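Local coordinates for Blr6230 protein (Bradyrhizobium diazoefficiens USDA 110, PDB 5NGG), which probably hydrolyses the amide bond of beta-lactam antibiotics with zinc ions, as a subclass B3 metallo-beta-lactamase, at residues 40-43 with 47-50; 57-62 with 87-92; 218-223 with 278-283; 229-234 with 272-277. All coordinates share one frame; numbering follows the deposited sequence.

Contact 1: residues 40-43 with 47-50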
loop_
_atom_site.group_PDB
_atom_site.type_symbol
_atom_site.label_atom_id
_atom_site.label_comp_id
_atom_site.label_asym_id
_atom_site.label_seq_id
_atom_site.Cartn_x
_atom_site.Cartn_y
_atom_site.Cartn_z
ATOM N N PRO A 40 14.123 -4.438 -9.641
ATOM C CA PRO A 40 12.736 -4.565 -10.081
ATOM C C PRO A 40 12.509 -5.823 -10.911
ATOM O O PRO A 40 13.441 -6.354 -11.503
ATOM C CB PRO A 40 12.524 -3.288 -10.889
ATOM C CG PRO A 40 13.870 -2.969 -11.432
ATOM C CD PRO A 40 14.798 -3.309 -10.304
ATOM N N PHE A 41 11.252 -6.252 -10.993
ATOM C CA PHE A 41 10.944 -7.506 -11.679
ATOM C C PHE A 41 9.470 -7.606 -12.007
ATOM O O PHE A 41 8.600 -6.980 -11.395
ATOM C CB PHE A 41 11.374 -8.730 -10.852
ATOM C CG PHE A 41 10.620 -8.919 -9.549
ATOM C CD1 PHE A 41 10.970 -8.209 -8.396
ATOM C CD2 PHE A 41 9.547 -9.802 -9.486
ATOM C CE1 PHE A 41 10.276 -8.390 -7.209
ATOM C CE2 PHE A 41 8.858 -9.989 -8.288
ATOM C CZ PHE A 41 9.217 -9.271 -7.148
ATOM N N GLN A 42 9.172 -8.421 -13.008
ATOM C CA GLN A 42 7.800 -8.822 -13.357
ATOM C C GLN A 42 7.326 -9.834 -12.313
ATOM O O GLN A 42 7.902 -10.922 -12.195
ATOM C CB GLN A 42 7.767 -9.436 -14.769
ATOM C CG GLN A 42 6.351 -9.774 -15.223
ATOM C CD GLN A 42 6.318 -10.457 -16.572
ATOM O OE1 GLN A 42 7.346 -10.895 -17.090
ATOM N NE2 GLN A 42 5.137 -10.573 -17.138
ATOM N N LEU A 43 6.293 -9.487 -11.557
ATOM C CA LEU A 43 5.815 -10.285 -10.441
ATOM C C LEU A 43 4.789 -11.331 -10.912
ATOM O O LEU A 43 4.966 -12.535 -10.671
ATOM C CB LEU A 43 5.316 -9.326 -9.349
ATOM C CG LEU A 43 4.967 -9.944 -8.016
ATOM C CD1 LEU A 43 5.074 -8.886 -6.895
ATOM C CD2 LEU A 43 3.560 -10.551 -8.019
ATOM N N ILE A 47 1.745 -7.069 -13.661
ATOM C CA ILE A 47 2.125 -6.429 -12.398
ATOM C C ILE A 47 3.641 -6.555 -12.218
ATOM O O ILE A 47 4.173 -7.676 -12.198
ATOM C CB ILE A 47 1.403 -7.029 -11.181
ATOM C CG1 ILE A 47 -0.115 -6.925 -11.313
ATOM C CG2 ILE A 47 1.894 -6.347 -9.904
ATOM C CD1 ILE A 47 -0.885 -7.671 -10.258
ATOM N N TYR A 48 4.291 -5.403 -12.039
ATOM C CA TYR A 48 5.749 -5.319 -11.935
ATOM C C TYR A 48 6.107 -4.636 -10.608
ATOM O O TYR A 48 5.509 -3.614 -10.248
ATOM C CB TYR A 48 6.356 -4.496 -13.087
ATOM C CG TYR A 48 6.099 -5.088 -14.458
ATOM C CD1 TYR A 48 4.849 -4.989 -15.063
ATOM C CD2 TYR A 48 7.099 -5.794 -15.135
ATOM C CE1 TYR A 48 4.597 -5.570 -16.298
ATOM C CE2 TYR A 48 6.856 -6.364 -16.379
ATOM C CZ TYR A 48 5.612 -6.247 -16.954
ATOM O OH TYR A 48 5.359 -6.831 -18.183
ATOM N N TYR A 49 7.091 -5.189 -9.899
ATOM C CA TYR A 49 7.592 -4.600 -8.648
ATOM C C TYR A 49 8.687 -3.602 -8.978
ATOM O O TYR A 49 9.642 -3.957 -9.665
ATOM C CB TYR A 49 8.149 -5.713 -7.743
ATOM C CG TYR A 49 8.514 -5.241 -6.358
ATOM C CD1 TYR A 49 9.749 -4.640 -6.093
ATOM C CD2 TYR A 49 7.633 -5.382 -5.306
ATOM C CE1 TYR A 49 10.089 -4.178 -4.823
ATOM C CE2 TYR A 49 7.975 -4.930 -4.022
ATOM C CZ TYR A 49 9.186 -4.320 -3.779
ATOM O OH TYR A 49 9.430 -3.896 -2.495
ATOM N N VAL A 50 8.559 -2.355 -8.496
ATOM C CA VAL A 50 9.534 -1.274 -8.718
ATOM C C VAL A 50 9.884 -0.546 -7.414
ATOM O O VAL A 50 10.408 0.576 -7.436
ATOM C CB VAL A 50 9.075 -0.271 -9.807
ATOM C CG1 VAL A 50 8.956 -0.954 -11.159
ATOM C CG2 VAL A 50 7.757 0.386 -9.432
#
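An antiparallel beta hairpin joins strands 41-44 and 47-49, with Phe-41 and Tyr-49 facing each other as a hydrogen-bonded pair and Gln-42 and Tyr-48 as a non-hydrogen-bonded one. Both backbone bonds of the first pair form: Phe-41 N to Tyr-49 O at 3.1 Å and Tyr-49 N to Phe-41 O at 2.8 Å. Leu-43 N to Ile-47 O, 2.9 Å, adds a third bond next to the turn. In Phe-41 the first torsion (chi1 66°) tucks CG over its own backbone, flanked by N and C, which swings the ring back over the partner strand. Tyr-49 CB then sits over one face of that ring, 3.9 Å from its centroid, a CH-pi contact. The two rings are near parallel, with planes at 16°, but slid so far apart that they barely overlap. Met-248 of helix 248-253 touches both side chains, while Tyr-49 OH hydrogen-bonds to Thr-52 O. On the sheet face of Gln-42 and Tyr-48, the extended glutamine chain crosses the phenol, Gln-42 CB coming within 3.6 Å of Tyr-48 CE2; the amide lies only 9° from the ring plane, and its NE2 hydrogen-bonds to Asp-45 O in the turn. A CH-pi contact on one face and a partly exposed, oblique glutamine-tyrosine contact on the other thus accompany the hairpin at one edge of the seven-stranded sheet in this metallo-beta-lactamase fold.

Contact 2: residues 57-62 with 87-92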
loop_
_atom_site.group_PDB
_atom_site.type_symbol
_atom_site.label_atom_id
_atom_site.label_comp_id
_atom_site.label_asym_id
_atom_site.label_seq_id
_atom_site.Cartn_x
_atom_site.Cartn_y
_atom_site.Cartn_z
ATOM N N VAL A 57 6.230 -0.853 -4.312
ATOM C CA VAL A 57 5.640 0.037 -5.324
ATOM C C VAL A 57 5.463 -0.838 -6.551
ATOM O O VAL A 57 6.331 -1.683 -6.812
ATOM C CB VAL A 57 6.570 1.247 -5.625
ATOM C CG1 VAL A 57 5.945 2.140 -6.704
ATOM C CG2 VAL A 57 6.843 2.033 -4.347
ATOM N N TYR A 58 4.390 -0.619 -7.310
ATOM C CA TYR A 58 4.124 -1.459 -8.469
ATOM C C TYR A 58 3.751 -0.610 -9.675
ATOM O O TYR A 58 3.146 0.446 -9.562
ATOM C CB TYR A 58 2.986 -2.449 -8.209
ATOM C CG TYR A 58 3.096 -3.195 -6.910
ATOM C CD1 TYR A 58 2.639 -2.627 -5.727
ATOM C CD2 TYR A 58 3.646 -4.473 -6.843
ATOM C CE1 TYR A 58 2.747 -3.292 -4.512
ATOM C CE2 TYR A 58 3.731 -5.157 -5.637
ATOM C CZ TYR A 58 3.282 -4.558 -4.479
ATOM O OH TYR A 58 3.383 -5.248 -3.286
ATOM N N VAL A 59 4.137 -1.120 -10.849
ATOM C CA VAL A 59 3.612 -0.679 -12.159
ATOM C C VAL A 59 2.671 -1.756 -12.680
ATOM O O VAL A 59 2.977 -2.961 -12.645
ATOM C CB VAL A 59 4.740 -0.448 -13.191
ATOM C CG1 VAL A 59 4.185 -0.204 -14.596
ATOM C CG2 VAL A 59 5.581 0.741 -12.782
ATOM N N ILE A 60 1.515 -1.324 -13.152
ATOM C CA ILE A 60 0.572 -2.213 -13.808
ATOM C C ILE A 60 0.516 -1.768 -15.272
ATOM O O ILE A 60 0.169 -0.625 -15.566
ATOM C CB ILE A 60 -0.813 -2.156 -13.140
ATOM C CG1 ILE A 60 -0.746 -2.516 -11.644
ATOM C CG2 ILE A 60 -1.752 -3.105 -13.860
ATOM C CD1 ILE A 60 -1.959 -2.090 -10.858
ATOM N N LYS A 61 0.915 -2.659 -16.174
ATOM C CA LYS A 61 0.974 -2.328 -17.587
ATOM C C LYS A 61 -0.375 -2.584 -18.243
ATOM O O LYS A 61 -0.865 -3.708 -18.217
ATOM C CB LYS A 61 2.064 -3.155 -18.252
ATOM C CG LYS A 61 2.305 -2.799 -19.707
ATOM C CD LYS A 61 3.379 -3.677 -20.327
ATOM C CE LYS A 61 3.761 -3.231 -21.727
ATOM N NZ LYS A 61 4.880 -4.039 -22.291
ATOM N N THR A 62 -0.953 -1.543 -18.837
ATOM C CA THR A 62 -2.218 -1.661 -19.542
ATOM C C THR A 62 -2.017 -1.319 -21.018
ATOM O O THR A 62 -1.011 -0.743 -21.436
ATOM C CB THR A 62 -3.334 -0.749 -18.956
ATOM O OG1 THR A 62 -3.272 0.546 -19.567
ATOM C CG2 THR A 62 -3.246 -0.662 -17.423
ATOM N N LEU A 87 13.063 -1.426 -16.127
ATOM C CA LEU A 87 12.201 -2.410 -16.751
ATOM C C LEU A 87 11.836 -2.078 -18.202
ATOM O O LEU A 87 11.188 -2.886 -18.857
ATOM C CB LEU A 87 10.937 -2.606 -15.925
ATOM C CG LEU A 87 11.146 -3.205 -14.541
ATOM C CD1 LEU A 87 9.805 -3.249 -13.859
ATOM C CD2 LEU A 87 11.779 -4.587 -14.558
ATOM N N GLY A 88 12.241 -0.914 -18.708
ATOM C CA GLY A 88 11.895 -0.491 -20.072
ATOM C C GLY A 88 10.635 0.341 -20.192
ATOM O O GLY A 88 10.189 0.632 -21.312
ATOM N N PHE A 89 10.060 0.724 -19.050
ATOM C CA PHE A 89 8.919 1.631 -19.035
ATOM C C PHE A 89 9.366 3.083 -19.078
ATOM O O PHE A 89 10.502 3.401 -18.722
ATOM C CB PHE A 89 8.113 1.455 -17.753
ATOM C CG PHE A 89 7.438 0.128 -17.627
ATOM C CD1 PHE A 89 6.451 -0.256 -18.522
ATOM C CD2 PHE A 89 7.747 -0.720 -16.561
ATOM C CE1 PHE A 89 5.817 -1.473 -18.381
ATOM C CE2 PHE A 89 7.128 -1.941 -16.413
ATOM C CZ PHE A 89 6.170 -2.331 -17.332
ATOM N N LYS A 90 8.441 3.936 -19.506
ATOM C CA LYS A 90 8.604 5.382 -19.453
ATOM C C LYS A 90 7.753 5.927 -18.334
ATOM O O LYS A 90 6.544 5.685 -18.319
ATOM C CB LYS A 90 8.211 6.042 -20.780
ATOM C CG LYS A 90 9.117 5.637 -21.916
ATOM C CD LYS A 90 8.815 6.422 -23.187
ATOM C CE LYS A 90 7.451 6.079 -23.770
ATOM N N VAL A 91 8.367 6.715 -17.448
ATOM C CA VAL A 91 7.593 7.433 -16.417
ATOM C C VAL A 91 6.475 8.235 -17.069
ATOM O O VAL A 91 5.360 8.255 -16.553
ATOM C CB VAL A 91 8.476 8.328 -15.519
ATOM C CG1 VAL A 91 7.668 9.266 -14.606
ATOM C CG2 VAL A 91 9.370 7.460 -14.653
ATOM N N ALA A 92 6.750 8.838 -18.229
ATOM C CA ALA A 92 5.739 9.627 -18.921
ATOM C C ALA A 92 4.468 8.856 -19.318
ATOM O O ALA A 92 3.440 9.470 -19.631
ATOM C CB ALA A 92 6.366 10.275 -20.151
#
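In the conformer described, chi1 of Val-59 (171°) places CG1 opposite the backbone N, and chi1 of Phe-89 (-66°) turns its ring back to meet that methyl. The two side chains approach from opposite directions, one from strand 58-62 and the other from the loop leaving helix 77-86; the contact joins that loop to the mixed sheet of the metallo-beta-lactamase fold, beside the packing of the helix on the sheet. Val-59 CG1 lies over one face of the phenyl group, 4.0 Å from its centroid and 15° off the normal, a CH-pi contact displaced somewhat toward the rim. At Gly-88 helix 77-86 ends in a Schellman motif, with positive phi, and Phe-89 follows directly. Ile-84 of the helix and Leu-66 of the next strand touch both Val-59 and Phe-89, while the ring of Tyr-48 meets that of Phe-89 edge-to-face. Between the two segments the contact is apolar, a CH-pi contact and van der Waals packing. Lys-61 marks the exposed margin: its fully extended chain runs obliquely past the ring, using its methylenes rather than its ammonium group, and CD comes to 3.8 Å from Phe-89 CE1, in the plane of the ring at its edge.

Contact 3: residues 218-223 with 278-283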
loop_
_atom_site.group_PDB
_atom_site.type_symbol
_atom_site.label_atom_id
_atom_site.label_comp_id
_atom_site.label_asym_id
_atom_site.label_seq_id
_atom_site.Cartn_x
_atom_site.Cartn_y
_atom_site.Cartn_z
ATOM N N GLY A 218 -13.277 6.144 15.700
ATOM C CA GLY A 218 -13.744 4.849 15.204
ATOM C C GLY A 218 -12.640 3.920 14.723
ATOM O O GLY A 218 -12.938 2.863 14.145
ATOM N N ILE A 219 -11.380 4.273 15.012
ATOM C CA ILE A 219 -10.248 3.497 14.519
ATOM C C ILE A 219 -10.280 2.027 14.953
ATOM O O ILE A 219 -9.991 1.142 14.147
ATOM C CB ILE A 219 -8.913 4.190 14.868
ATOM C CG1 ILE A 219 -7.737 3.485 14.201
ATOM C CG2 ILE A 219 -8.677 4.296 16.369
ATOM C CD1 ILE A 219 -6.451 4.289 14.271
ATOM N N VAL A 220 -10.606 1.754 16.221
ATOM C CA VAL A 220 -10.615 0.373 16.675
ATOM C C VAL A 220 -11.633 -0.474 15.873
ATOM O O VAL A 220 -11.344 -1.575 15.431
ATOM C CB VAL A 220 -10.827 0.294 18.206
ATOM C CG1 VAL A 220 -11.113 -1.142 18.650
ATOM C CG2 VAL A 220 -9.624 0.868 18.954
ATOM N N ASP A 221 -12.860 0.034 15.758
ATOM C CA ASP A 221 -13.901 -0.641 14.998
ATOM C C ASP A 221 -13.478 -0.889 13.557
ATOM O O ASP A 221 -13.735 -1.978 13.020
ATOM C CB ASP A 221 -15.217 0.149 15.060
ATOM C CG ASP A 221 -15.914 0.051 16.402
ATOM O OD1 ASP A 221 -15.978 -1.051 16.967
ATOM O OD2 ASP A 221 -16.420 1.082 16.863
ATOM N N ASP A 222 -12.825 0.103 12.939
ATOM C CA ASP A 222 -12.340 -0.047 11.571
ATOM C C ASP A 222 -11.358 -1.236 11.445
ATOM O O ASP A 222 -11.502 -2.083 10.550
ATOM C CB ASP A 222 -11.735 1.265 11.068
ATOM C CG ASP A 222 -12.764 2.316 10.682
ATOM O OD1 ASP A 222 -13.995 2.040 10.573
ATOM O OD2 ASP A 222 -12.309 3.452 10.399
ATOM N N TYR A 223 -10.350 -1.299 12.310
ATOM C CA TYR A 223 -9.377 -2.404 12.260
ATOM C C TYR A 223 -10.045 -3.762 12.332
ATOM O O TYR A 223 -9.769 -4.673 11.587
ATOM C CB TYR A 223 -8.376 -2.302 13.392
ATOM C CG TYR A 223 -7.125 -1.468 13.127
ATOM C CD1 TYR A 223 -6.050 -1.975 12.386
ATOM C CD2 TYR A 223 -6.971 -0.207 13.691
ATOM C CE1 TYR A 223 -4.893 -1.238 12.206
ATOM C CE2 TYR A 223 -5.808 0.533 13.525
ATOM C CZ TYR A 223 -4.784 0.016 12.778
ATOM O OH TYR A 223 -3.629 0.767 12.682
ATOM N N GLU A 278 -4.030 -10.765 15.978
ATOM C CA GLU A 278 -3.372 -11.136 17.215
ATOM C C GLU A 278 -2.440 -10.019 17.699
ATOM O O GLU A 278 -2.429 -9.670 18.874
ATOM C CB GLU A 278 -2.648 -12.464 17.030
ATOM C CG GLU A 278 -3.642 -13.622 16.878
ATOM C CD GLU A 278 -3.048 -14.922 16.365
ATOM O OE1 GLU A 278 -1.864 -14.962 15.968
ATOM O OE2 GLU A 278 -3.795 -15.922 16.342
ATOM N N ASP A 279 -1.703 -9.405 16.780
ATOM C CA ASP A 279 -0.862 -8.287 17.174
ATOM C C ASP A 279 -1.716 -7.082 17.596
ATOM O O ASP A 279 -1.337 -6.358 18.526
ATOM C CB ASP A 279 0.128 -7.869 16.087
ATOM C CG ASP A 279 1.178 -6.904 16.628
ATOM O OD1 ASP A 279 1.932 -7.279 17.564
ATOM O OD2 ASP A 279 1.227 -5.746 16.168
ATOM N N PHE A 280 -2.844 -6.859 16.917
ATOM C CA PHE A 280 -3.745 -5.776 17.281
ATOM C C PHE A 280 -4.192 -5.909 18.744
ATOM O O PHE A 280 -4.141 -4.950 19.526
ATOM C CB PHE A 280 -4.971 -5.746 16.370
ATOM C CG PHE A 280 -5.895 -4.615 16.665
ATOM C CD1 PHE A 280 -5.677 -3.354 16.100
ATOM C CD2 PHE A 280 -6.958 -4.781 17.554
ATOM C CE1 PHE A 280 -6.499 -2.296 16.432
ATOM C CE2 PHE A 280 -7.774 -3.722 17.869
ATOM C CZ PHE A 280 -7.559 -2.482 17.303
ATOM N N ASP A 281 -4.621 -7.099 19.133
ATOM C CA ASP A 281 -5.021 -7.326 20.503
ATOM C C ASP A 281 -3.886 -7.004 21.493
ATOM O O ASP A 281 -4.123 -6.414 22.560
ATOM C CB ASP A 281 -5.446 -8.776 20.707
ATOM C CG ASP A 281 -6.761 -9.124 20.031
ATOM O OD1 ASP A 281 -7.493 -8.220 19.601
ATOM O OD2 ASP A 281 -7.057 -10.332 19.910
ATOM N N LYS A 282 -2.667 -7.419 21.160
ATOM C CA LYS A 282 -1.489 -7.104 22.004
ATOM C C LYS A 282 -1.275 -5.588 22.138
ATOM O O LYS A 282 -1.045 -5.062 23.231
ATOM C CB LYS A 282 -0.227 -7.753 21.407
ATOM C CG LYS A 282 1.065 -7.495 22.177
ATOM C CD LYS A 282 2.283 -8.056 21.450
ATOM C CE LYS A 282 3.569 -7.372 21.895
ATOM N NZ LYS A 282 4.748 -7.742 21.062
ATOM N N GLN A 283 -1.310 -4.894 21.002
ATOM C CA GLN A 283 -1.106 -3.442 21.027
ATOM C C GLN A 283 -2.223 -2.700 21.736
ATOM O O GLN A 283 -1.939 -1.736 22.452
ATOM C CB GLN A 283 -0.941 -2.872 19.627
ATOM C CG GLN A 283 0.194 -3.472 18.813
ATOM C CD GLN A 283 1.503 -3.534 19.572
ATOM O OE1 GLN A 283 1.888 -2.583 20.247
ATOM N NE2 GLN A 283 2.204 -4.646 19.448
#
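Phe-280, on the long helix 268-291, reaches toward Tyr-223 and Val-220 in the first turns of helix 219-232. Its first torsion (chi1 -177°) carries CG directly away from the backbone N, and the phenyl group extends toward helix 219-232. There CE1 lies over one face of the Tyr-223 ring, 3.5 Å from Tyr-223 CG and equally close to CD2. Because the planes are inclined at 40°, with centroids 5.0 Å apart, the pair is neither a stack nor an edge-to-face contact: one corner of the phenyl leans onto the root of the phenol. Val-220 completes the grip one turn earlier. Its chi1 of 169° sends CG1 to the edge of the phenyl, near the ring plane and 4.0 Å from Phe-280 CZ, the two side chains crossing at about a right angle. Leu-210 touches both rings from a loop, and Phe-227, one turn further along helix 219-232, also meets the Phe-280 ring. The far end of Tyr-223 is polar and held independently, its OH hydrogen-bonded to Thr-204 O and Asn-208 ND2. Its side chain also comes about 4 Å from that of the zinc ligand His-177. The chemistry implies a division of labour within one tyrosine: the hydroxyl is tied to the loops, whereas the ring, buried beside the metal site, is packed against Phe-280 of the C-terminal helix through apolar, ring-to-ring contact.

Contact 4: residues 229-234 with 272-277. With ZN (zinc ion), chain E.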
loop_
_atom_site.group_PDB
_atom_site.type_symbol
_atom_site.label_atom_id
_atom_site.label_comp_id
_atom_site.label_asym_id
_atom_site.label_seq_id
_atom_site.Cartn_x
_atom_site.Cartn_y
_atom_site.Cartn_z
ATOM N N LYS A 229 -13.075 -8.798 7.260
ATOM C CA LYS A 229 -13.288 -8.650 5.818
ATOM C C LYS A 229 -12.179 -9.360 5.038
ATOM O O LYS A 229 -12.458 -10.129 4.107
ATOM C CB LYS A 229 -13.344 -7.168 5.443
ATOM C CG LYS A 229 -13.505 -6.852 3.961
ATOM C CD LYS A 229 -13.608 -5.353 3.755
ATOM C CE LYS A 229 -13.618 -4.950 2.302
ATOM N NZ LYS A 229 -14.791 -5.472 1.604
ATOM N N ALA A 230 -10.938 -9.159 5.451
ATOM C CA ALA A 230 -9.808 -9.774 4.787
ATOM C C ALA A 230 -9.879 -11.294 4.815
ATOM O O ALA A 230 -9.604 -11.950 3.803
ATOM C CB ALA A 230 -8.514 -9.281 5.414
ATOM N N LYS A 231 -10.267 -11.849 5.960
ATOM C CA LYS A 231 -10.345 -13.302 6.078
ATOM C C LYS A 231 -11.432 -13.900 5.175
ATOM O O LYS A 231 -11.381 -15.096 4.846
ATOM C CB LYS A 231 -10.572 -13.715 7.531
ATOM C CG LYS A 231 -9.376 -13.459 8.432
ATOM C CD LYS A 231 -9.676 -13.971 9.814
ATOM C CE LYS A 231 -8.673 -13.507 10.834
ATOM N NZ LYS A 231 -8.911 -14.241 12.106
ATOM N N ALA A 232 -12.446 -13.106 4.826
ATOM C CA ALA A 232 -13.562 -13.586 4.010
ATOM C C ALA A 232 -13.384 -13.395 2.501
ATOM O O ALA A 232 -14.185 -13.925 1.725
ATOM C CB ALA A 232 -14.853 -12.926 4.461
ATOM N N MET A 233 -12.338 -12.681 2.069
ATOM C CA MET A 233 -12.162 -12.380 0.660
ATOM C C MET A 233 -11.493 -13.527 -0.075
ATOM O O MET A 233 -10.544 -14.094 0.414
ATOM C CB MET A 233 -11.299 -11.130 0.496
ATOM C CG MET A 233 -11.985 -9.850 0.956
ATOM S SD MET A 233 -11.001 -8.361 0.809
ATOM C CE MET A 233 -10.982 -8.447 -0.959
ATOM N N LYS A 234 -11.957 -13.795 -1.288
ATOM C CA LYS A 234 -11.398 -14.839 -2.146
ATOM C C LYS A 234 -10.282 -14.241 -3.003
ATOM O O LYS A 234 -10.523 -13.597 -4.018
ATOM C CB LYS A 234 -12.493 -15.465 -3.017
ATOM C CG LYS A 234 -13.584 -16.152 -2.213
ATOM C CD LYS A 234 -13.024 -17.105 -1.166
ATOM N N TYR A 272 -2.308 -14.128 7.221
ATOM C CA TYR A 272 -1.729 -12.820 7.530
ATOM C C TYR A 272 -2.679 -11.969 8.385
ATOM O O TYR A 272 -2.263 -11.365 9.380
ATOM C CB TYR A 272 -1.334 -12.090 6.235
ATOM C CG TYR A 272 -0.637 -10.777 6.526
ATOM C CD1 TYR A 272 0.601 -10.747 7.168
ATOM C CD2 TYR A 272 -1.207 -9.562 6.145
ATOM C CE1 TYR A 272 1.235 -9.548 7.438
ATOM C CE2 TYR A 272 -0.593 -8.364 6.444
ATOM C CZ TYR A 272 0.625 -8.354 7.081
ATOM O OH TYR A 272 1.224 -7.160 7.367
ATOM N N ALA A 273 -3.965 -11.953 8.024
ATOM C CA ALA A 273 -4.962 -11.200 8.794
ATOM C C ALA A 273 -5.088 -11.745 10.219
ATOM O O ALA A 273 -5.318 -10.971 11.154
ATOM C CB ALA A 273 -6.316 -11.177 8.114
ATOM N N THR A 274 -4.952 -13.061 10.384
ATOM C CA THR A 274 -4.945 -13.649 11.716
ATOM C C THR A 274 -3.740 -13.132 12.514
ATOM O O THR A 274 -3.879 -12.734 13.680
ATOM C CB THR A 274 -4.925 -15.189 11.618
ATOM O OG1 THR A 274 -6.066 -15.636 10.883
ATOM C CG2 THR A 274 -4.934 -15.862 12.990
ATOM N N SER A 275 -2.558 -13.116 11.913
ATOM C CA SER A 275 -1.378 -12.574 12.603
ATOM C C SER A 275 -1.580 -11.096 12.955
ATOM O O SER A 275 -1.194 -10.667 14.045
ATOM C CB SER A 275 -0.129 -12.719 11.750
ATOM O OG SER A 275 0.140 -14.062 11.440
ATOM N N LEU A 276 -2.169 -10.319 12.047
ATOM C CA LEU A 276 -2.479 -8.922 12.344
ATOM C C LEU A 276 -3.461 -8.730 13.484
ATOM O O LEU A 276 -3.288 -7.828 14.318
ATOM C CB LEU A 276 -3.054 -8.219 11.109
ATOM C CG LEU A 276 -2.118 -7.949 9.953
ATOM C CD1 LEU A 276 -2.923 -7.362 8.812
ATOM C CD2 LEU A 276 -0.987 -7.009 10.352
ATOM N N SER A 277 -4.500 -9.553 13.526
ATOM C CA SER A 277 -5.510 -9.451 14.575
ATOM C C SER A 277 -4.908 -9.770 15.951
ATOM O O SER A 277 -5.208 -9.120 16.976
ATOM C CB SER A 277 -6.668 -10.393 14.248
ATOM O OG SER A 277 -7.718 -10.241 15.176
HETATM ZN ZN ZN E . -15.065 -5.197 -0.442
#
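Ala-230 and Ala-273 meet methyl to methyl, CB to CB at 4.0 Å, where the end of helix 219-232 packs on the long helix 268-291. This is the tight part of the contact. Both beta carbons point toward the opposing helix and are buried, and such small side chains let the backbones come close, the CA atoms of Lys-231 and Ala-273 lying 6.4 Å apart. Lys-231 CG closes the patch from the solvent side, 3.8 Å from Ala-273 CB. Beyond it the packing gives way to a looser, exposed rim. With chi1 at -69° and the rest of the chain extended, Lys-231 reaches over to Thr-274, crossing that side chain at about a right angle. Its NZ makes merely a weak hydrogen bond to Thr-274 OG1, 3.4 Å long, and CE lies just as near. The hydroxyl has its stronger partner in Val-270 O, one turn back in its own helix, so the lysine bond is secondary for this hydroxyl. Elsewhere on helix 219-232, Lys-229 is committed to a metal: its extended chain bends at the last torsion (chi4 64°) to bring NZ to 2.1 Å from the zinc ion, which Glu-158 and His-172 also bind. Alanine-lined close approach on one flank and a metal-binding lysine elsewhere on the same turn thus combine ordinary helix-helix packing with a zinc site distinct from the two histidine-rich ones.

How the contacts relate
Contacts 1 and 2 meet at one sheet, contact 2 through strand 58-62 alone: strands 47-49 and 58-62 are neighbours in it, bridged by Tyr-48 N to Val-59 O at 2.8 Å, and Val-50 packs on Leu-87. Contacts 3 and 4 instead pair the same two helices, 219-232 and 268-291, at points whose centres are about 13 Å apart, and contact 3 lies across the chain's centre from both sheet contacts. Burial divides them differently: contacts 1 and 3 are mostly buried and rich in aromatic rings, whereas contacts 2 and 4 each run out to an exposed lysine. Backbone hydrogen bonding between segments distinguishes contact 1; side-chain packing dominates the rest.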